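Local coordinates for cell envelope-related transcriptional attenuator domain-containing protein (Eubacterium siraeum, PDB 4OBM) that is of uncharacterised function but carries a LytR-CpsA-Psr family domain, and is probably a cell envelope-related regulator or attenuator, at residues Ala170-Thr184 and Leu220-Ile232. Numbering follows the deposited sequence.
Sequences ATVISSFIDQNFIGT and LSQNKSSVTDFYI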
ATOM      1  N   ALA A 170       5.511   3.593  -4.204  1.00 25.49           N
ATOM      2  CA  ALA A 170       4.239   4.334  -4.172  1.00 25.63           C
ATOM      3  C   ALA A 170       3.650   4.532  -5.586  1.00 30.81           C
ATOM      4  O   ALA A 170       2.489   4.203  -5.824  1.00 31.57           O
ATOM      5  CB  ALA A 170       4.435   5.685  -3.490  1.00 26.48           C
ATOM      6  N   THR A 171       4.488   5.007  -6.516  1.00 26.83           N
ATOM      7  CA  THR A 171       4.194   5.345  -7.899  1.00 26.55           C
ATOM      8  C   THR A 171       3.832   4.103  -8.713  1.00 29.22           C
ATOM      9  O   THR A 171       2.819   4.114  -9.397  1.00 29.39           O
ATOM     10  CB  THR A 171       5.437   6.062  -8.484  1.00 36.26           C
ATOM     11  OG1 THR A 171       5.674   7.251  -7.734  1.00 38.10           O
ATOM     12  CG2 THR A 171       5.286   6.411  -9.951  1.00 38.29           C
ATOM     13  N   VAL A 172       4.685   3.067  -8.686  1.00 24.57           N
ATOM     14  CA  VAL A 172       4.477   1.820  -9.429  1.00 24.83           C
ATOM     15  C   VAL A 172       3.174   1.117  -8.944  1.00 28.18           C
ATOM     16  O   VAL A 172       2.385   0.663  -9.775  1.00 27.66           O
ATOM     17  CB  VAL A 172       5.740   0.918  -9.309  1.00 28.30           C
ATOM     18  CG1 VAL A 172       5.479  -0.503  -9.776  1.00 27.33           C
ATOM     19  CG2 VAL A 172       6.906   1.522 -10.076  1.00 28.69           C
ATOM     20  N   ILE A 173       2.932   1.072  -7.620  1.00 24.05           N
ATOM     21  CA  ILE A 173       1.719   0.454  -7.067  1.00 23.43           C
ATOM     22  C   ILE A 173       0.484   1.303  -7.429  1.00 27.87           C
ATOM     23  O   ILE A 173      -0.566   0.721  -7.737  1.00 28.42           O
ATOM     24  CB  ILE A 173       1.851   0.140  -5.529  1.00 25.65           C
ATOM     25  CG1 ILE A 173       2.933  -0.943  -5.267  1.00 24.37           C
ATOM     26  CG2 ILE A 173       0.509  -0.243  -4.858  1.00 27.25           C
ATOM     27  CD1 ILE A 173       2.842  -2.279  -6.108  1.00 24.63           C
ATOM     28  N   SER A 174       0.617   2.654  -7.455  1.00 24.53           N
ATOM     29  CA  SER A 174      -0.463   3.566  -7.864  1.00 23.88           C
ATOM     30  C   SER A 174      -0.878   3.280  -9.303  1.00 29.02           C
ATOM     31  O   SER A 174      -2.069   3.188  -9.614  1.00 28.17           O
ATOM     32  CB  SER A 174      -0.019   5.019  -7.739  1.00 25.62           C
ATOM     33  OG  SER A 174      -0.128   5.474  -6.404  1.00 31.39           O
ATOM     34  N   SER A 175       0.130   3.110 -10.174  1.00 27.29           N
ATOM     35  CA  SER A 175      -0.040   2.809 -11.592  1.00 27.06           C
ATOM     36  C   SER A 175      -0.715   1.446 -11.777  1.00 29.71           C
ATOM     37  O   SER A 175      -1.621   1.335 -12.593  1.00 29.97           O
ATOM     38  CB  SER A 175       1.309   2.847 -12.301  1.00 29.42           C
ATOM     39  OG  SER A 175       1.856   4.152 -12.315  1.00 33.23           O
ATOM     40  N   PHE A 176      -0.307   0.440 -10.995  1.00 26.03           N
ATOM     41  CA  PHE A 176      -0.875  -0.924 -10.991  1.00 26.15           C
ATOM     42  C   PHE A 176      -2.374  -0.921 -10.622  1.00 30.42           C
ATOM     43  O   PHE A 176      -3.156  -1.631 -11.255  1.00 29.49           O
ATOM     44  CB  PHE A 176      -0.078  -1.833 -10.016  1.00 27.20           C
ATOM     45  CG  PHE A 176      -0.678  -3.202  -9.785  1.00 27.82           C
ATOM     46  CD1 PHE A 176      -0.681  -4.160 -10.797  1.00 29.99           C
ATOM     47  CD2 PHE A 176      -1.246  -3.533  -8.559  1.00 27.40           C
ATOM     48  CE1 PHE A 176      -1.261  -5.419 -10.590  1.00 30.35           C
ATOM     49  CE2 PHE A 176      -1.833  -4.785  -8.361  1.00 30.07           C
ATOM     50  CZ  PHE A 176      -1.827  -5.723  -9.373  1.00 28.21           C
ATOM     51  N   ILE A 177      -2.766  -0.108  -9.615  1.00 28.24           N
ATOM     52  CA  ILE A 177      -4.152   0.010  -9.151  1.00 27.69           C
ATOM     53  C   ILE A 177      -5.006   0.746 -10.202  1.00 32.86           C
ATOM     54  O   ILE A 177      -6.117   0.312 -10.487  1.00 32.06           O
ATOM     55  CB  ILE A 177      -4.252   0.675  -7.745  1.00 30.09           C
ATOM     56  CG1 ILE A 177      -3.652  -0.254  -6.649  1.00 29.61           C
ATOM     57  CG2 ILE A 177      -5.718   1.052  -7.402  1.00 29.37           C
ATOM     58  CD1 ILE A 177      -3.255   0.442  -5.318  1.00 34.31           C
ATOM     59  N   ASP A 178      -4.496   1.854 -10.754  1.00 30.56           N
ATOM     60  CA  ASP A 178      -5.197   2.656 -11.763  1.00 30.16           C
ATOM     61  C   ASP A 178      -5.390   1.929 -13.088  1.00 33.05           C
ATOM     62  O   ASP A 178      -6.466   2.032 -13.680  1.00 34.79           O
ATOM     63  CB  ASP A 178      -4.437   3.959 -12.028  1.00 31.61           C
ATOM     64  CG  ASP A 178      -4.494   4.952 -10.893  1.00 34.64           C
ATOM     65  OD1 ASP A 178      -5.316   4.751  -9.963  1.00 34.07           O
ATOM     66  OD2 ASP A 178      -3.767   5.963 -10.963  1.00 34.96           O
ATOM     67  N   GLN A 179      -4.364   1.225 -13.570  1.00 27.17           N
ATOM     68  CA  GLN A 179      -4.447   0.568 -14.876  1.00 27.90           C
ATOM     69  C   GLN A 179      -5.222  -0.745 -14.877  1.00 34.41           C
ATOM     70  O   GLN A 179      -5.694  -1.153 -15.947  1.00 35.65           O
ATOM     71  CB  GLN A 179      -3.049   0.309 -15.434  1.00 28.67           C
ATOM     72  CG  GLN A 179      -2.331   1.585 -15.847  1.00 30.67           C
ATOM     73  CD  GLN A 179      -0.857   1.362 -15.980  1.00 41.32           C
ATOM     74  OE1 GLN A 179      -0.407   0.280 -16.369  1.00 34.99           O
ATOM     75  NE2 GLN A 179      -0.075   2.393 -15.697  1.00 23.42           N
ATOM     76  N   ASN A 180      -5.332  -1.422 -13.721  1.00 30.70           N
ATOM     77  CA  ASN A 180      -5.971  -2.737 -13.667  1.00 30.34           C
ATOM     78  C   ASN A 180      -7.174  -2.847 -12.744  1.00 34.88           C
ATOM     79  O   ASN A 180      -7.799  -3.906 -12.754  1.00 35.77           O
ATOM     80  CB  ASN A 180      -4.960  -3.779 -13.232  1.00 27.90           C
ATOM     81  CG  ASN A 180      -3.830  -3.969 -14.183  1.00 40.26           C
ATOM     82  OD1 ASN A 180      -3.999  -4.512 -15.280  1.00 35.69           O
ATOM     83  ND2 ASN A 180      -2.652  -3.531 -13.767  1.00 29.85           N
ATOM     84  N   PHE A 181      -7.479  -1.833 -11.915  1.00 30.88           N
ATOM     85  CA  PHE A 181      -8.632  -1.957 -11.008  1.00 31.32           C
ATOM     86  C   PHE A 181      -9.759  -1.037 -11.397  1.00 36.00           C
ATOM     87  O   PHE A 181     -10.902  -1.342 -11.070  1.00 35.24           O
ATOM     88  CB  PHE A 181      -8.258  -1.723  -9.535  1.00 32.56           C
ATOM     89  CG  PHE A 181      -7.529  -2.869  -8.886  1.00 32.42           C
ATOM     90  CD1 PHE A 181      -6.179  -3.087  -9.136  1.00 34.31           C
ATOM     91  CD2 PHE A 181      -8.181  -3.710  -7.994  1.00 33.98           C
ATOM     92  CE1 PHE A 181      -5.502  -4.143  -8.525  1.00 34.85           C
ATOM     93  CE2 PHE A 181      -7.502  -4.757  -7.371  1.00 35.52           C
ATOM     94  CZ  PHE A 181      -6.165  -4.967  -7.641  1.00 33.63           C
ATOM     95  N   ILE A 182      -9.461   0.080 -12.091  1.00 33.79           N
ATOM     96  CA  ILE A 182     -10.512   0.995 -12.541  1.00 34.23           C
ATOM     97  C   ILE A 182     -11.333   0.236 -13.590  1.00 39.18           C
ATOM     98  O   ILE A 182     -10.768  -0.325 -14.527  1.00 38.70           O
ATOM     99  CB  ILE A 182      -9.959   2.367 -13.047  1.00 36.82           C
ATOM    100  CG1 ILE A 182      -9.278   3.143 -11.891  1.00 35.59           C
ATOM    101  CG2 ILE A 182     -11.072   3.218 -13.708  1.00 38.05           C
ATOM    102  CD1 ILE A 182      -8.416   4.379 -12.283  1.00 34.09           C
ATOM    103  N   GLY A 183     -12.633   0.142 -13.350  1.00 36.41           N
ATOM    104  CA  GLY A 183     -13.553  -0.550 -14.240  1.00 37.20           C
ATOM    105  C   GLY A 183     -13.725  -2.032 -13.963  1.00 41.50           C
ATOM    106  O   GLY A 183     -14.473  -2.693 -14.691  1.00 40.63           O
ATOM    107  N   THR A 184     -13.042  -2.581 -12.917  1.00 38.57           N
ATOM    108  CA  THR A 184     -13.200  -4.009 -12.595  1.00 38.64           C
ATOM    109  C   THR A 184     -14.554  -4.264 -11.930  1.00 42.36           C
ATOM    110  O   THR A 184     -15.144  -3.342 -11.343  1.00 42.47           O
ATOM    111  CB  THR A 184     -12.051  -4.595 -11.750  1.00 45.78           C
ATOM    112  OG1 THR A 184     -11.813  -3.816 -10.583  1.00 42.67           O
ATOM    113  CG2 THR A 184     -10.787  -4.791 -12.545  1.00 44.86           C
ATOM    114  N   LEU A 220     -14.264   2.375  -8.201  1.00 28.15           N
ATOM    115  CA  LEU A 220     -13.543   1.947  -9.404  1.00 27.80           C
ATOM    116  C   LEU A 220     -14.414   2.035 -10.676  1.00 33.18           C
ATOM    117  O   LEU A 220     -13.866   2.083 -11.778  1.00 32.15           O
ATOM    118  CB  LEU A 220     -13.008   0.513  -9.239  1.00 26.93           C
ATOM    119  CG  LEU A 220     -12.064   0.237  -8.078  1.00 30.19           C
ATOM    120  CD1 LEU A 220     -11.865  -1.262  -7.916  1.00 29.47           C
ATOM    121  CD2 LEU A 220     -10.721   0.953  -8.259  1.00 31.04           C
ATOM    122  N   SER A 221     -15.753   2.054 -10.521  1.00 32.37           N
ATOM    123  CA  SER A 221     -16.705   2.181 -11.631  1.00 33.78           C
ATOM    124  C   SER A 221     -16.931   3.671 -12.022  1.00 39.41           C
ATOM    125  O   SER A 221     -17.717   3.956 -12.936  1.00 38.66           O
ATOM    126  CB  SER A 221     -18.030   1.516 -11.272  1.00 38.92           C
ATOM    127  OG  SER A 221     -18.718   2.261 -10.279  1.00 53.66           O
ATOM    128  N   GLN A 222     -16.236   4.606 -11.342  1.00 37.49           N
ATOM    129  CA  GLN A 222     -16.327   6.037 -11.649  1.00 39.76           C
ATOM    130  C   GLN A 222     -15.453   6.352 -12.873  1.00 47.00           C
ATOM    131  O   GLN A 222     -14.499   5.619 -13.167  1.00 47.20           O
ATOM    132  CB  GLN A 222     -15.926   6.911 -10.436  1.00 41.14           C
ATOM    133  CG  GLN A 222     -16.769   6.684  -9.163  1.00 48.74           C
ATOM    134  CD  GLN A 222     -18.249   6.942  -9.369  1.00 61.63           C
ATOM    135  OE1 GLN A 222     -18.683   8.076  -9.608  1.00 56.37           O
ATOM    136  NE2 GLN A 222     -19.057   5.889  -9.287  1.00 49.65           N
ATOM    137  N   ASN A 223     -15.798   7.413 -13.602  1.00 45.87           N
ATOM    138  CA  ASN A 223     -15.079   7.828 -14.802  1.00 46.30           C
ATOM    139  C   ASN A 223     -13.803   8.578 -14.406  1.00 48.61           C
ATOM    140  O   ASN A 223     -13.697   9.786 -14.613  1.00 49.20           O
ATOM    141  CB  ASN A 223     -15.993   8.693 -15.695  1.00 49.57           C
ATOM    142  CG  ASN A 223     -15.511   8.826 -17.123  1.00 72.20           C
ATOM    143  OD1 ASN A 223     -15.061   7.855 -17.757  1.00 65.07           O
ATOM    144  ND2 ASN A 223     -15.636  10.025 -17.675  1.00 62.67           N
ATOM    145  N   LYS A 224     -12.845   7.860 -13.813  1.00 43.07           N
ATOM    146  CA  LYS A 224     -11.596   8.442 -13.351  1.00 41.98           C
ATOM    147  C   LYS A 224     -10.391   7.802 -14.013  1.00 44.96           C
ATOM    148  O   LYS A 224     -10.362   6.586 -14.213  1.00 45.10           O
ATOM    149  CB  LYS A 224     -11.464   8.299 -11.826  1.00 43.60           C
ATOM    150  CG  LYS A 224     -12.172   9.373 -11.010  1.00 54.23           C
ATOM    151  CD  LYS A 224     -11.969   9.150  -9.507  1.00 55.92           C
ATOM    152  CE  LYS A 224     -11.210  10.268  -8.841  1.00 60.04           C
ATOM    153  NZ  LYS A 224     -10.777   9.907  -7.461  1.00 60.04           N
ATOM    154  N   SER A 225      -9.376   8.624 -14.324  1.00 40.14           N
ATOM    155  CA  SER A 225      -8.107   8.141 -14.864  1.00 38.68           C
ATOM    156  C   SER A 225      -7.268   7.601 -13.717  1.00 39.08           C
ATOM    157  O   SER A 225      -6.403   6.743 -13.923  1.00 37.88           O
ATOM    158  CB  SER A 225      -7.370   9.257 -15.595  1.00 42.74           C
ATOM    159  OG  SER A 225      -8.117   9.644 -16.734  1.00 57.35           O
ATOM    160  N   SER A 226      -7.544   8.103 -12.493  1.00 33.37           N
ATOM    161  CA  SER A 226      -6.835   7.682 -11.292  1.00 31.83           C
ATOM    162  C   SER A 226      -7.733   7.625 -10.052  1.00 35.06           C
ATOM    163  O   SER A 226      -8.546   8.523  -9.803  1.00 34.07           O
ATOM    164  CB  SER A 226      -5.656   8.606 -11.023  1.00 33.24           C
ATOM    165  OG  SER A 226      -4.854   8.115  -9.964  1.00 36.20           O
ATOM    166  N   VAL A 227      -7.539   6.561  -9.259  1.00 30.93           N
ATOM    167  CA  VAL A 227      -8.211   6.347  -7.977  1.00 30.51           C
ATOM    168  C   VAL A 227      -7.128   6.289  -6.876  1.00 34.72           C
ATOM    169  O   VAL A 227      -7.377   5.812  -5.769  1.00 34.97           O
ATOM    170  CB  VAL A 227      -9.138   5.095  -7.968  1.00 32.34           C
ATOM    171  CG1 VAL A 227     -10.324   5.284  -8.915  1.00 32.00           C
ATOM    172  CG2 VAL A 227      -8.358   3.811  -8.277  1.00 30.52           C
ATOM    173  N   THR A 228      -5.925   6.774  -7.183  1.00 31.68           N
ATOM    174  CA  THR A 228      -4.851   6.717  -6.194  1.00 31.07           C
ATOM    175  C   THR A 228      -4.205   8.074  -5.934  1.00 37.20           C
ATOM    176  O   THR A 228      -4.350   9.033  -6.695  1.00 37.21           O
ATOM    177  CB  THR A 228      -3.783   5.653  -6.560  1.00 30.58           C
ATOM    178  OG1 THR A 228      -3.318   5.826  -7.898  1.00 28.51           O
ATOM    179  CG2 THR A 228      -4.286   4.248  -6.370  1.00 27.31           C
ATOM    180  N   ASP A 229      -3.520   8.120  -4.792  1.00 33.96           N
ATOM    181  CA  ASP A 229      -2.734   9.197  -4.239  1.00 33.44           C
ATOM    182  C   ASP A 229      -1.718   8.582  -3.301  1.00 34.54           C
ATOM    183  O   ASP A 229      -1.860   7.427  -2.904  1.00 31.75           O
ATOM    184  CB  ASP A 229      -3.622  10.212  -3.506  1.00 36.48           C
ATOM    185  CG  ASP A 229      -4.201  11.264  -4.417  1.00 54.62           C
ATOM    186  OD1 ASP A 229      -3.468  12.221  -4.754  1.00 58.46           O
ATOM    187  OD2 ASP A 229      -5.391  11.138  -4.791  1.00 59.42           O
ATOM    188  N   PHE A 230      -0.678   9.334  -2.966  1.00 32.70           N
ATOM    189  CA  PHE A 230       0.322   8.873  -2.029  1.00 32.57           C
ATOM    190  C   PHE A 230       0.951  10.040  -1.312  1.00 36.99           C
ATOM    191  O   PHE A 230       1.041  11.140  -1.853  1.00 37.67           O
ATOM    192  CB  PHE A 230       1.399   7.975  -2.695  1.00 33.84           C
ATOM    193  CG  PHE A 230       2.363   8.636  -3.649  1.00 35.58           C
ATOM    194  CD1 PHE A 230       3.479   9.314  -3.176  1.00 39.37           C
ATOM    195  CD2 PHE A 230       2.211   8.495  -5.022  1.00 38.03           C
ATOM    196  CE1 PHE A 230       4.391   9.905  -4.061  1.00 41.19           C
ATOM    197  CE2 PHE A 230       3.117   9.086  -5.910  1.00 41.62           C
ATOM    198  CZ  PHE A 230       4.206   9.785  -5.426  1.00 40.26           C
ATOM    199  N   TYR A 231       1.381   9.776  -0.081  1.00 33.25           N
ATOM    200  CA  TYR A 231       2.149  10.661   0.779  1.00 32.82           C
ATOM    201  C   TYR A 231       3.427   9.907   1.193  1.00 35.85           C
ATOM    202  O   TYR A 231       3.360   8.714   1.513  1.00 32.90           O
ATOM    203  CB  TYR A 231       1.344  11.135   2.006  1.00 34.25           C
ATOM    204  CG  TYR A 231       2.195  12.000   2.904  1.00 36.34           C
ATOM    205  CD1 TYR A 231       2.538  13.294   2.529  1.00 39.38           C
ATOM    206  CD2 TYR A 231       2.794  11.474   4.044  1.00 36.64           C
ATOM    207  CE1 TYR A 231       3.426  14.054   3.282  1.00 41.50           C
ATOM    208  CE2 TYR A 231       3.686  12.224   4.805  1.00 38.12           C
ATOM    209  CZ  TYR A 231       3.992  13.519   4.423  1.00 45.74           C
ATOM    210  OH  TYR A 231       4.847  14.285   5.168  1.00 47.12           O
ATOM    211  N   ILE A 232       4.582  10.597   1.187  1.00 33.83           N
ATOM    212  CA  ILE A 232       5.836   9.947   1.573  1.00 32.64           C
ATOM    213  C   ILE A 232       6.304  10.497   2.938  1.00 37.64           C
ATOM    214  O   ILE A 232       6.814  11.611   3.020  1.00 38.23           O
ATOM    215  CB  ILE A 232       6.945  10.021   0.486  1.00 34.87           C
ATOM    216  CG1 ILE A 232       6.408   9.687  -0.940  1.00 34.49           C
ATOM    217  CG2 ILE A 232       8.196   9.185   0.871  1.00 34.24           C
ATOM    218  CD1 ILE A 232       6.417   8.192  -1.380  1.00 36.53           C
TER
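The carboxylate of Asp178 is gripped by successive residues of the facing chain. Its OD2 accepts from Ser226 OG at 2.6 Å, on the syn side and tilted from the carboxylate plane, while its OD1 takes the backbone N of Val227 at 3.0 Å in a nearly straight bond (167°) arriving from above that plane. Both bonds tie helix 164-181 to the loop residues just before strand 228-230, an outermost strand, within this chain, of a mixed beta sheet, which it joins parallel to strand 52-58; the short axes of helix segment 170-181 and strand 228-230 run antiparallel (170°), 8.4 Å apart. Ser226 OG also accepts from Thr228 N, closing an ST turn that holds the hydroxyl on the syn side of Asp178 OD2. Thr228 OG1 adds a weak contact, unsettled between the carboxylate oxygens and Ser174 O. Replacing Asp178 by alanine removes the carboxylate, and Val227 N and Ser226 OG would probably both lose their acceptors, setting the turn before the strand free to shift.

Apolar groups flank this site. Thr228 CG2 lies 3.7 Å from Ile177 CG2, and Ile182 slides past Val227 in the opposite direction, its CG1 meeting both methyls. Ile182 CG2, the branch anti to the backbone N, lies 3.5 Å from Lys224 O. Beyond the helix, Gly183, inside the type II turn Phe181-Thr184, donates its N to Leu220 O at 2.8 Å. At the other end Ala170 CB sits over one face of the Phe230 ring in a CH-pi contact, 3.9 Å from the centroid and 21° off the normal.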